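Local atomic coordinates of transcriptional regulator, SorC family (Enterococcus faecalis, PDB entry 2O0M), a protein that probably regulates transcription and, as a member of the SorC family, probably binds DNA and a carbohydrate. Residues Arg109-Ala114 / Gly128-Asn133; Val123-Gly128 / Ala158-Ser163; Asn171-Ala176 / Val194-Thr199. One frame throughout, in Å; residues are numbered along the deposited sequence.

Contact 1 of 3, residues Arg109-Ala114 / Gly128-Asn133; sequences RCIVVA and GDVLTN
Ile111 and Val113 of strand 109-113 both pack on Val130 of helix 122-138. In this Rossmann-like domain the helix follows strand 109-113 and leads on to strand 142-148, which is not its neighbour in the sheet. Val130 alone carries the helix side of the contact, and its two methyls divide the work. Along the strand, Arg109 comes first. It lays a face of its guanidinium over CG1 of Ile111 and forms a salt bridge with Glu98. Ile111 then turns toward the helix. Its CD1 reaches Val130 CG1 at 3.6 Å, and its CG2 meets the same methyl at 3.7 Å. That methyl is anti to the Val130 backbone N (chi1 174°), which leaves Val130 CG2 beside that N, where it meets Val113. The side chain of Val112 packs instead on Ile97 of helix 96-105. Val113 closes the contact with a single methyl. Strand and helix side chains come from opposing directions and pass alongside one another rather than meeting end on. The contact is small and wholly apolar, and it ends at Val113 CG2, 3.8 Å from Val130 CG2.

Contact 2 of 3, residues Val123-Gly128 / Ala158-Ser163; sequences VLSDFG and AENMGS
Asn160 lies against Ser125 and Gly128 on one flank of helix 122-138. Its side chain can be followed outward from the backbone. CB lies 3.7 Å from Ser125 O. With CG anti to its own carbonyl carbon (chi1 -73°), the amide is carried toward the helix. CG sits 3.6 Å from Ser125 CA. The two amide atoms then part. OD1 points to the hydroxyl of Ser125, and Ser125 OG to Asn160 OD1 measures 3.2 Å. The hydrogen bond is weak. It is also not settled, since the one hydroxyl proton has another acceptor within reach. ND2 stays close to Ser125 CA, but its stronger partner is Met156 O, one turn back in helix 152-159. That bond ties the amide back to the last turn of helix 152-159 and helps to fix its rotation. Ser125 thus meets an amide whose ND2 is already engaged by Met156 O.

The backbones come nearest at Gly128, whose CA is 4.7 Å from Asn160 CA. With no side chain at Gly128, Asn160 O can approach its CA to 3.6 Å as a CA-H...O contact, with 129° at the hydrogen. Selenomethionine Met161 adds the last touch. Its chain bends at chi2 and chi3, and SE comes 3.5 Å from Gly128 O. The same side chain packs on Leu131 and Leu135 further along the helix. Helix 152-159 joins the parallel strands 142-148 and 169-175. The contact thus pairs a glycine-bearing helix flank with the turn that leads out of a neighbouring crossover helix, a close backbone packing within a Rossmann-like alpha/beta domain.

Contact 3 of 3, residues Asn171-Ala176 / Val194-Thr199; sequences NLFVPA and VMANKT
Phe173 fills the tight part of this contact and meets Met195, Ala196 and Thr199 of helix 188-199. CB of selenomethionine Met195 lies over one face of the ring, 3.9 Å from its centroid and 17° off the normal, in a CH-pi contact. The chain leads from there toward the CD1-CE1 rim; the two side chains cross at about a right angle. Met195 SE reaches Phe173 CE1 at 3.7 Å, an oblique Met-aromatic contact. Ala196 CA comes 3.8 Å from Phe173 CD2. Thr199 OG1 also approaches obliquely, 3.3 Å from Phe173 CE2. Its chi1 of 66° sets OG1 between the backbone N and the carbonyl carbon, from where it donates to Met195 O at 2.8 Å and is held close to the ring.

The packing is looser toward Asn171. A water bridges there, 2.9 Å from Asn171 OD1 and 3.1 Å from Thr199 OG1, though it has more acceptors in reach than protons to give. The strand and helix segments run nearly antiparallel, at 162°. They belong to the beta-alpha-beta unit of strand 169-175, helix 188-199 and strand 202-203. Met195 also packs on Val148 of strand 142-148 and on Met154 and Ala158 of helix 152-159.

How the contacts relate
Contacts 1 and 2 share Gly128 and use largely opposite sides of helix 122-138, with centres about 9 Å apart. Thr132 OG1 of contact 1 probably takes a hydrogen bond from Gly162 N of contact 2 at 2.9 Å. Contact 3 is centred about 13 Å from contact 2. Between contacts 2 and 3, Ala158 CB packs 3.5 Å from Met195 CG, bringing helix 152-159 against helix 188-199. The centres of contacts 1 and 3 are about 18 Å apart, yet Leu131 CD2 touches Met195 CE at 3.8 Å. Contacts 1 and 3 rest on the same sheet. All three lie in the putative sugar-binding domain.

Contact 1 of 3, residues Arg109-Ala114 / Gly128-Asn133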
ATOM      1  N   ARG A 109      -3.203  15.850   2.211  1.00 18.70           N
ATOM      2  CA  ARG A 109      -4.494  15.627   2.785  1.00 18.89           C
ATOM      3  C   ARG A 109      -4.427  14.452   3.719  1.00 17.51           C
ATOM      4  O   ARG A 109      -3.775  13.466   3.438  1.00 16.56           O
ATOM      5  CB  ARG A 109      -5.491  15.355   1.661  1.00 20.03           C
ATOM      6  CG  ARG A 109      -6.931  15.278   2.074  1.00 24.40           C
ATOM      7  CD  ARG A 109      -7.451  16.612   2.547  1.00 30.40           C
ATOM      8  NE  ARG A 109      -8.264  16.406   3.739  1.00 32.79           N
ATOM      9  CZ  ARG A 109      -9.519  15.964   3.724  1.00 34.56           C
ATOM     10  NH1 ARG A 109     -10.137  15.693   2.578  1.00 36.21           N
ATOM     11  NH2 ARG A 109     -10.162  15.800   4.869  1.00 35.20           N
ATOM     12  N   CYS A 110      -5.110  14.576   4.843  1.00 16.58           N
ATOM     13  CA  CYS A 110      -5.295  13.460   5.743  1.00 16.28           C
ATOM     14  C   CYS A 110      -6.789  13.369   6.017  1.00 16.52           C
ATOM     15  O   CYS A 110      -7.432  14.382   6.304  1.00 16.92           O
ATOM     16  CB  CYS A 110      -4.506  13.643   7.038  1.00 16.04           C
ATOM     17  SG  CYS A 110      -4.742  12.281   8.197  1.00 16.11           S
ATOM     18  N   ILE A 111      -7.339  12.168   5.870  1.00 16.03           N
ATOM     19  CA  ILE A 111      -8.724  11.884   6.234  1.00 16.53           C
ATOM     20  C   ILE A 111      -8.690  11.030   7.491  1.00 15.91           C
ATOM     21  O   ILE A 111      -8.081   9.970   7.500  1.00 15.21           O
ATOM     22  CB  ILE A 111      -9.475  11.145   5.113  1.00 16.61           C
ATOM     23  CG1 ILE A 111      -9.525  12.029   3.868  1.00 18.88           C
ATOM     24  CG2 ILE A 111     -10.898  10.795   5.564  1.00 16.29           C
ATOM     25  CD1 ILE A 111      -9.846  11.298   2.585  1.00 18.81           C
ATOM     26  N   VAL A 112      -9.336  11.509   8.552  1.00 15.51           N
ATOM     27  CA  VAL A 112      -9.365  10.803   9.828  1.00 15.83           C
ATOM     28  C   VAL A 112     -10.777  10.253  10.060  1.00 15.96           C
ATOM     29  O   VAL A 112     -11.733  11.010  10.266  1.00 15.72           O
ATOM     30  CB  VAL A 112      -8.969  11.720  11.010  1.00 15.54           C
ATOM     31  CG1 VAL A 112      -9.087  10.972  12.325  1.00 15.80           C
ATOM     32  CG2 VAL A 112      -7.555  12.257  10.836  1.00 14.37           C
ATOM     33  N   VAL A 113     -10.898   8.933   9.999  1.00 15.61           N
ATOM     34  CA  VAL A 113     -12.171   8.250  10.181  1.00 16.08           C
ATOM     35  C   VAL A 113     -12.448   8.061  11.669  1.00 16.17           C
ATOM     36  O   VAL A 113     -11.535   7.778  12.451  1.00 14.69           O
ATOM     37  CB  VAL A 113     -12.156   6.883   9.453  1.00 16.21           C
ATOM     38  CG1 VAL A 113     -13.419   6.073   9.747  1.00 17.54           C
ATOM     39  CG2 VAL A 113     -11.986   7.102   7.950  1.00 15.87           C
ATOM     40  N   ALA A 114     -13.720   8.202  12.047  1.00 16.43           N
ATOM     41  CA  ALA A 114     -14.110   8.060  13.435  1.00 16.98           C
ATOM     42  C   ALA A 114     -13.773   6.662  13.914  1.00 16.48           C
ATOM     43  O   ALA A 114     -14.033   5.685  13.218  1.00 15.65           O
ATOM     44  CB  ALA A 114     -15.610   8.332  13.614  1.00 17.35           C
ATOM     45  N   GLY A 128     -12.770   1.617   3.084  1.00 13.08           N
ATOM     46  CA  GLY A 128     -13.220   1.291   1.727  1.00 13.43           C
ATOM     47  C   GLY A 128     -14.069   2.391   1.124  1.00 13.88           C
ATOM     48  O   GLY A 128     -13.862   2.806  -0.006  1.00 13.84           O
ATOM     49  N   ASP A 129     -15.048   2.861   1.881  1.00 14.03           N
ATOM     50  CA  ASP A 129     -15.888   3.984   1.454  1.00 15.14           C
ATOM     51  C   ASP A 129     -15.043   5.215   1.149  1.00 14.61           C
ATOM     52  O   ASP A 129     -15.223   5.873   0.118  1.00 15.10           O
ATOM     53  CB  ASP A 129     -16.912   4.344   2.545  1.00 16.13           C
ATOM     54  CG  ASP A 129     -18.120   3.427   2.558  1.00 19.69           C
ATOM     55  OD1 ASP A 129     -18.268   2.579   1.657  1.00 23.25           O
ATOM     56  OD2 ASP A 129     -18.945   3.577   3.485  1.00 24.53           O
ATOM     57  N   VAL A 130     -14.112   5.517   2.047  1.00 13.75           N
ATOM     58  CA  VAL A 130     -13.293   6.719   1.927  1.00 13.63           C
ATOM     59  C   VAL A 130     -12.375   6.588   0.719  1.00 13.01           C
ATOM     60  O   VAL A 130     -12.218   7.538  -0.061  1.00 12.32           O
ATOM     61  CB  VAL A 130     -12.469   6.985   3.220  1.00 13.26           C
ATOM     62  CG1 VAL A 130     -11.519   8.161   3.034  1.00 14.37           C
ATOM     63  CG2 VAL A 130     -13.411   7.263   4.407  1.00 14.74           C
ATOM     64  N   LEU A 131     -11.770   5.416   0.533  1.00 12.62           N
ATOM     65  CA  LEU A 131     -10.923   5.246  -0.647  1.00 12.75           C
ATOM     66  C   LEU A 131     -11.743   5.391  -1.925  1.00 13.06           C
ATOM     67  O   LEU A 131     -11.297   6.009  -2.895  1.00 12.45           O
ATOM     68  CB  LEU A 131     -10.172   3.911  -0.651  1.00 12.09           C
ATOM     69  CG  LEU A 131      -9.221   3.720  -1.842  1.00 12.44           C
ATOM     70  CD1 LEU A 131      -8.159   4.799  -1.835  1.00 11.79           C
ATOM     71  CD2 LEU A 131      -8.593   2.331  -1.826  1.00 12.00           C
ATOM     72  N   THR A 132     -12.945   4.815  -1.935  1.00 13.17           N
ATOM     73  CA  THR A 132     -13.807   4.932  -3.109  1.00 13.70           C
ATOM     74  C   THR A 132     -14.069   6.413  -3.436  1.00 13.84           C
ATOM     75  O   THR A 132     -13.887   6.856  -4.568  1.00 13.63           O
ATOM     76  CB  THR A 132     -15.109   4.155  -2.908  1.00 13.93           C
ATOM     77  OG1 THR A 132     -14.789   2.780  -2.698  1.00 13.73           O
ATOM     78  CG2 THR A 132     -16.008   4.258  -4.133  1.00 14.23           C
ATOM     79  N   ASN A 133     -14.472   7.182  -2.437  1.00 14.59           N
ATOM     80  CA  ASN A 133     -14.764   8.598  -2.647  1.00 15.40           C
ATOM     81  C   ASN A 133     -13.528   9.373  -3.088  1.00 15.34           C
ATOM     82  O   ASN A 133     -13.600  10.237  -3.972  1.00 15.68           O
ATOM     83  CB  ASN A 133     -15.375   9.189  -1.378  1.00 16.30           C
ATOM     84  CG  ASN A 133     -16.742   8.602  -1.077  1.00 19.68           C
ATOM     85  OD1 ASN A 133     -17.462   8.159  -1.988  1.00 25.16           O
ATOM     86  ND2 ASN A 133     -17.113   8.592   0.195  1.00 23.89           N
TER

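Contact 2 of 3, residues Val123-Gly128 / Ala158-Ser163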
ATOM      1  N   VAL A 123     -14.426   0.241  10.950  1.00 16.43           N
ATOM      2  CA  VAL A 123     -13.493   1.288  10.507  1.00 16.18           C
ATOM      3  C   VAL A 123     -12.796   0.891   9.200  1.00 15.86           C
ATOM      4  O   VAL A 123     -12.605   1.728   8.335  1.00 14.60           O
ATOM      5  CB  VAL A 123     -12.454   1.650  11.595  1.00 15.97           C
ATOM      6  CG1 VAL A 123     -11.407   2.646  11.065  1.00 15.87           C
ATOM      7  CG2 VAL A 123     -13.156   2.241  12.823  1.00 15.47           C
ATOM      8  N   LEU A 124     -12.445  -0.383   9.053  1.00 16.37           N
ATOM      9  CA  LEU A 124     -11.805  -0.857   7.812  1.00 16.60           C
ATOM     10  C   LEU A 124     -12.771  -0.809   6.630  1.00 16.84           C
ATOM     11  O   LEU A 124     -12.387  -0.463   5.514  1.00 16.43           O
ATOM     12  CB  LEU A 124     -11.257  -2.267   7.992  1.00 17.16           C
ATOM     13  CG  LEU A 124     -10.075  -2.414   8.959  1.00 18.16           C
ATOM     14  CD1 LEU A 124      -9.510  -3.829   8.890  1.00 20.66           C
ATOM     15  CD2 LEU A 124      -8.967  -1.415   8.676  1.00 19.91           C
ATOM     16  N   SER A 125     -14.029  -1.150   6.886  1.00 16.94           N
ATOM     17  CA  SER A 125     -15.089  -0.998   5.886  1.00 17.31           C
ATOM     18  C   SER A 125     -15.236   0.472   5.499  1.00 16.70           C
ATOM     19  O   SER A 125     -15.345   0.811   4.317  1.00 16.49           O
ATOM     20  CB  SER A 125     -16.424  -1.567   6.415  1.00 18.00           C
ATOM     21  OG  SER A 125     -17.526  -1.126   5.635  1.00 20.98           O
ATOM     22  N   ASP A 126     -15.236   1.342   6.503  1.00 15.61           N
ATOM     23  CA  ASP A 126     -15.238   2.785   6.286  1.00 15.49           C
ATOM     24  C   ASP A 126     -14.041   3.248   5.463  1.00 14.51           C
ATOM     25  O   ASP A 126     -14.177   4.144   4.632  1.00 15.06           O
ATOM     26  CB  ASP A 126     -15.269   3.544   7.614  1.00 15.47           C
ATOM     27  CG  ASP A 126     -16.581   3.372   8.364  1.00 16.42           C
ATOM     28  OD1 ASP A 126     -17.610   3.044   7.740  1.00 18.50           O
ATOM     29  OD2 ASP A 126     -16.569   3.569   9.587  1.00 17.14           O
ATOM     30  N   PHE A 127     -12.875   2.643   5.679  1.00 13.58           N
ATOM     31  CA  PHE A 127     -11.706   2.968   4.824  1.00 13.15           C
ATOM     32  C   PHE A 127     -12.013   2.681   3.350  1.00 12.79           C
ATOM     33  O   PHE A 127     -11.547   3.403   2.468  1.00 12.73           O
ATOM     34  CB  PHE A 127     -10.442   2.194   5.219  1.00 12.41           C
ATOM     35  CG  PHE A 127      -9.771   2.638   6.505  1.00 11.78           C
ATOM     36  CD1 PHE A 127     -10.056   3.848   7.134  1.00 12.10           C
ATOM     37  CD2 PHE A 127      -8.804   1.820   7.072  1.00 11.20           C
ATOM     38  CE1 PHE A 127      -9.403   4.211   8.304  1.00 11.31           C
ATOM     39  CE2 PHE A 127      -8.156   2.177   8.234  1.00 12.89           C
ATOM     40  CZ  PHE A 127      -8.451   3.384   8.849  1.00 11.82           C
ATOM     41  N   GLY A 128     -12.770   1.617   3.084  1.00 13.08           N
ATOM     42  CA  GLY A 128     -13.220   1.291   1.727  1.00 13.43           C
ATOM     43  C   GLY A 128     -14.069   2.391   1.124  1.00 13.88           C
ATOM     44  O   GLY A 128     -13.862   2.806  -0.006  1.00 13.84           O
ATOM     45  N   ALA A 158     -10.331  -3.377   0.047  1.00 12.10           N
ATOM     46  CA  ALA A 158     -10.741  -3.832  -1.276  1.00 12.23           C
ATOM     47  C   ALA A 158     -12.157  -4.422  -1.251  1.00 12.26           C
ATOM     48  O   ALA A 158     -12.975  -4.124  -2.122  1.00 12.46           O
ATOM     49  CB  ALA A 158      -9.748  -4.840  -1.830  1.00 12.08           C
ATOM     50  N   GLU A 159     -12.450  -5.231  -0.241  1.00 12.67           N
ATOM     51  CA  GLU A 159     -13.766  -5.888  -0.128  1.00 13.96           C
ATOM     52  C   GLU A 159     -14.899  -4.875   0.015  1.00 13.98           C
ATOM     53  O   GLU A 159     -16.061  -5.183  -0.280  1.00 14.43           O
ATOM     54  CB  GLU A 159     -13.779  -6.837   1.072  1.00 14.74           C
ATOM     55  CG  GLU A 159     -12.869  -8.040   0.930  1.00 18.41           C
ATOM     56  CD  GLU A 159     -13.360  -9.064  -0.089  1.00 21.19           C
ATOM     57  OE1 GLU A 159     -14.544  -8.980  -0.520  1.00 23.67           O
ATOM     58  OE2 GLU A 159     -12.558  -9.966  -0.438  1.00 21.50           O
ATOM     59  N   ASN A 160     -14.563  -3.666   0.461  1.00 13.72           N
ATOM     60  CA  ASN A 160     -15.556  -2.644   0.794  1.00 14.26           C
ATOM     61  C   ASN A 160     -15.549  -1.431  -0.138  1.00 14.39           C
ATOM     62  O   ASN A 160     -16.007  -0.342   0.232  1.00 15.60           O
ATOM     63  CB  ASN A 160     -15.356  -2.228   2.251  1.00 14.40           C
ATOM     64  CG  ASN A 160     -15.835  -3.291   3.226  1.00 15.48           C
ATOM     65  OD1 ASN A 160     -17.035  -3.440   3.439  1.00 19.69           O
ATOM     66  ND2 ASN A 160     -14.903  -4.019   3.835  1.00 16.32           N
HETATM   67  N   MSE A 161     -15.081  -1.628  -1.365  1.00 14.54           N
HETATM   68  CA  MSE A 161     -15.058  -0.555  -2.359  1.00 15.02           C
HETATM   69  C   MSE A 161     -16.382  -0.460  -3.110  1.00 14.51           C
HETATM   70  O   MSE A 161     -17.113  -1.448  -3.216  1.00 14.55           O
HETATM   71  CB  MSE A 161     -13.958  -0.800  -3.371  1.00 16.32           C
HETATM   72  CG  MSE A 161     -12.632  -0.928  -2.748  1.00 20.05           C
HETATM   73 SE   MSE A 161     -12.026   0.800  -2.278  1.00 32.51          SE
HETATM   74  CE  MSE A 161     -11.600   1.587  -4.079  1.00 23.29           C
ATOM     75  N   GLY A 162     -16.647   0.722  -3.654  1.00 14.32           N
ATOM     76  CA  GLY A 162     -17.809   0.978  -4.504  1.00 14.05           C
ATOM     77  C   GLY A 162     -17.368   1.249  -5.929  1.00 14.33           C
ATOM     78  O   GLY A 162     -16.183   1.190  -6.254  1.00 13.85           O
ATOM     79  N   SER A 163     -18.337   1.575  -6.772  1.00 14.44           N
ATOM     80  CA  SER A 163     -18.122   1.711  -8.193  1.00 15.28           C
ATOM     81  C   SER A 163     -17.225   2.902  -8.550  1.00 15.09           C
ATOM     82  O   SER A 163     -17.400   3.997  -8.022  1.00 16.01           O
ATOM     83  CB  SER A 163     -19.475   1.868  -8.895  1.00 15.24           C
ATOM     84  OG  SER A 163     -19.285   1.983 -10.291  1.00 17.65           O
TER

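Contact 3 of 3, residues Asn171-Ala176 / Val194-Thr199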
ATOM      1  N   ASN A 171     -10.518   1.897 -15.170  1.00 14.46           N
ATOM      2  CA  ASN A 171      -9.457   1.641 -14.193  1.00 13.92           C
ATOM      3  C   ASN A 171      -8.944   0.212 -14.243  1.00 13.78           C
ATOM      4  O   ASN A 171      -9.731  -0.737 -14.231  1.00 13.96           O
ATOM      5  CB  ASN A 171      -9.975   1.935 -12.787  1.00 13.68           C
ATOM      6  CG  ASN A 171     -10.540   3.334 -12.650  1.00 13.41           C
ATOM      7  OD1 ASN A 171     -11.647   3.521 -12.122  1.00 16.23           O
ATOM      8  ND2 ASN A 171      -9.791   4.324 -13.118  1.00 10.79           N
ATOM      9  N   LEU A 172      -7.618   0.075 -14.287  1.00 13.61           N
ATOM     10  CA  LEU A 172      -6.935  -1.209 -14.239  1.00 13.20           C
ATOM     11  C   LEU A 172      -6.130  -1.305 -12.933  1.00 12.59           C
ATOM     12  O   LEU A 172      -5.335  -0.409 -12.622  1.00 12.81           O
ATOM     13  CB  LEU A 172      -5.988  -1.339 -15.425  1.00 13.69           C
ATOM     14  CG  LEU A 172      -5.174  -2.618 -15.535  1.00 14.14           C
ATOM     15  CD1 LEU A 172      -6.071  -3.786 -15.876  1.00 16.01           C
ATOM     16  CD2 LEU A 172      -4.066  -2.459 -16.549  1.00 15.70           C
ATOM     17  N   PHE A 173      -6.319  -2.397 -12.200  1.00 11.75           N
ATOM     18  CA  PHE A 173      -5.605  -2.634 -10.948  1.00 11.85           C
ATOM     19  C   PHE A 173      -4.527  -3.692 -11.148  1.00 11.37           C
ATOM     20  O   PHE A 173      -4.775  -4.750 -11.741  1.00 11.52           O
ATOM     21  CB  PHE A 173      -6.561  -3.042  -9.815  1.00 12.04           C
ATOM     22  CG  PHE A 173      -7.593  -2.004  -9.494  1.00 11.50           C
ATOM     23  CD1 PHE A 173      -7.397  -1.094  -8.462  1.00 11.86           C
ATOM     24  CD2 PHE A 173      -8.745  -1.893 -10.274  1.00 11.11           C
ATOM     25  CE1 PHE A 173      -8.367  -0.128  -8.167  1.00 14.08           C
ATOM     26  CE2 PHE A 173      -9.718  -0.917  -9.995  1.00 12.56           C
ATOM     27  CZ  PHE A 173      -9.510  -0.025  -8.945  1.00 13.22           C
ATOM     28  N   VAL A 174      -3.330  -3.387 -10.664  1.00 10.32           N
ATOM     29  CA  VAL A 174      -2.210  -4.288 -10.734  1.00 10.62           C
ATOM     30  C   VAL A 174      -1.484  -4.270  -9.395  1.00 10.26           C
ATOM     31  O   VAL A 174      -1.538  -3.275  -8.664  1.00  9.67           O
ATOM     32  CB  VAL A 174      -1.226  -3.859 -11.844  1.00 10.91           C
ATOM     33  CG1 VAL A 174      -1.886  -3.975 -13.203  1.00 11.91           C
ATOM     34  CG2 VAL A 174      -0.712  -2.431 -11.623  1.00 11.29           C
ATOM     35  N   PRO A 175      -0.800  -5.364  -9.064  1.00 10.12           N
ATOM     36  CA  PRO A 175       0.037  -5.326  -7.858  1.00 10.43           C
ATOM     37  C   PRO A 175       1.227  -4.384  -8.040  1.00 10.43           C
ATOM     38  O   PRO A 175       1.775  -4.320  -9.135  1.00 10.03           O
ATOM     39  CB  PRO A 175       0.537  -6.760  -7.753  1.00 10.66           C
ATOM     40  CG  PRO A 175       0.536  -7.243  -9.175  1.00 10.08           C
ATOM     41  CD  PRO A 175      -0.706  -6.662  -9.755  1.00 10.63           C
ATOM     42  N   ALA A 176       1.641  -3.687  -6.977  1.00 10.54           N
ATOM     43  CA  ALA A 176       2.783  -2.769  -7.059  1.00 10.96           C
ATOM     44  C   ALA A 176       4.106  -3.529  -7.010  1.00 11.36           C
ATOM     45  O   ALA A 176       5.142  -3.055  -7.513  1.00 12.13           O
ATOM     46  CB  ALA A 176       2.747  -1.768  -5.935  1.00 11.11           C
ATOM     47  N   VAL A 194      -9.976  -8.198  -6.323  1.00 10.49           N
ATOM     48  CA  VAL A 194     -11.141  -7.776  -5.548  1.00 11.98           C
ATOM     49  C   VAL A 194     -11.493  -6.321  -5.850  1.00 12.29           C
ATOM     50  O   VAL A 194     -12.664  -5.984  -6.088  1.00 11.89           O
ATOM     51  CB  VAL A 194     -10.938  -8.005  -4.033  1.00 11.50           C
ATOM     52  CG1 VAL A 194     -12.092  -7.395  -3.226  1.00 12.33           C
ATOM     53  CG2 VAL A 194     -10.828  -9.504  -3.756  1.00 12.14           C
HETATM   54  N   MSE A 195     -10.488  -5.454  -5.847  1.00 12.83           N
HETATM   55  CA  MSE A 195     -10.736  -4.045  -6.155  1.00 14.93           C
HETATM   56  C   MSE A 195     -11.361  -3.904  -7.529  1.00 13.34           C
HETATM   57  O   MSE A 195     -12.304  -3.140  -7.708  1.00 13.08           O
HETATM   58  CB  MSE A 195      -9.440  -3.242  -6.112  1.00 15.48           C
HETATM   59  CG  MSE A 195      -8.917  -3.006  -4.738  1.00 18.09           C
HETATM   60 SE   MSE A 195      -7.883  -1.325  -4.651  1.00 28.83          SE
HETATM   61  CE  MSE A 195      -7.759  -1.251  -2.728  1.00 22.98           C
ATOM     62  N   ALA A 196     -10.844  -4.649  -8.498  1.00 13.07           N
ATOM     63  CA  ALA A 196     -11.379  -4.576  -9.854  1.00 13.81           C
ATOM     64  C   ALA A 196     -12.853  -4.958  -9.854  1.00 14.34           C
ATOM     65  O   ALA A 196     -13.694  -4.250 -10.420  1.00 14.47           O
ATOM     66  CB  ALA A 196     -10.598  -5.470 -10.787  1.00 13.55           C
ATOM     67  N   ASN A 197     -13.166  -6.069  -9.188  1.00 14.61           N
ATOM     68  CA  ASN A 197     -14.540  -6.543  -9.101  1.00 14.86           C
ATOM     69  C   ASN A 197     -15.457  -5.525  -8.459  1.00 15.10           C
ATOM     70  O   ASN A 197     -16.486  -5.179  -9.019  1.00 14.94           O
ATOM     71  CB  ASN A 197     -14.628  -7.849  -8.316  1.00 15.53           C
ATOM     72  CG  ASN A 197     -16.060  -8.360  -8.201  1.00 16.36           C
ATOM     73  OD1 ASN A 197     -16.720  -8.631  -9.212  1.00 21.35           O
ATOM     74  ND2 ASN A 197     -16.551  -8.480  -6.980  1.00 19.98           N
ATOM     75  N   LYS A 198     -15.066  -5.028  -7.295  1.00 14.72           N
ATOM     76  CA  LYS A 198     -15.942  -4.155  -6.520  1.00 15.24           C
ATOM     77  C   LYS A 198     -16.152  -2.778  -7.168  1.00 14.70           C
ATOM     78  O   LYS A 198     -17.205  -2.148  -6.974  1.00 15.54           O
ATOM     79  CB  LYS A 198     -15.419  -3.997  -5.099  1.00 15.97           C
ATOM     80  CG  LYS A 198     -15.377  -5.283  -4.308  1.00 17.03           C
ATOM     81  CD  LYS A 198     -16.752  -5.823  -3.980  1.00 20.69           C
ATOM     82  CE  LYS A 198     -16.666  -6.854  -2.860  1.00 21.14           C
ATOM     83  NZ  LYS A 198     -17.558  -8.003  -3.080  1.00 24.89           N
ATOM     84  N   THR A 199     -15.158  -2.310  -7.924  1.00 14.72           N
ATOM     85  CA  THR A 199     -15.209  -0.988  -8.555  1.00 14.16           C
ATOM     86  C   THR A 199     -15.737  -0.989  -9.990  1.00 14.23           C
ATOM     87  O   THR A 199     -15.950   0.078 -10.564  1.00 14.12           O
ATOM     88  CB  THR A 199     -13.833  -0.297  -8.566  1.00 13.59           C
ATOM     89  OG1 THR A 199     -12.922  -1.017  -9.412  1.00 13.48           O
ATOM     90  CG2 THR A 199     -13.275  -0.167  -7.142  1.00 13.09           C
TER
HETATM   91  O   HOH W   1     -12.946   0.991 -11.775  1.00 19.00           O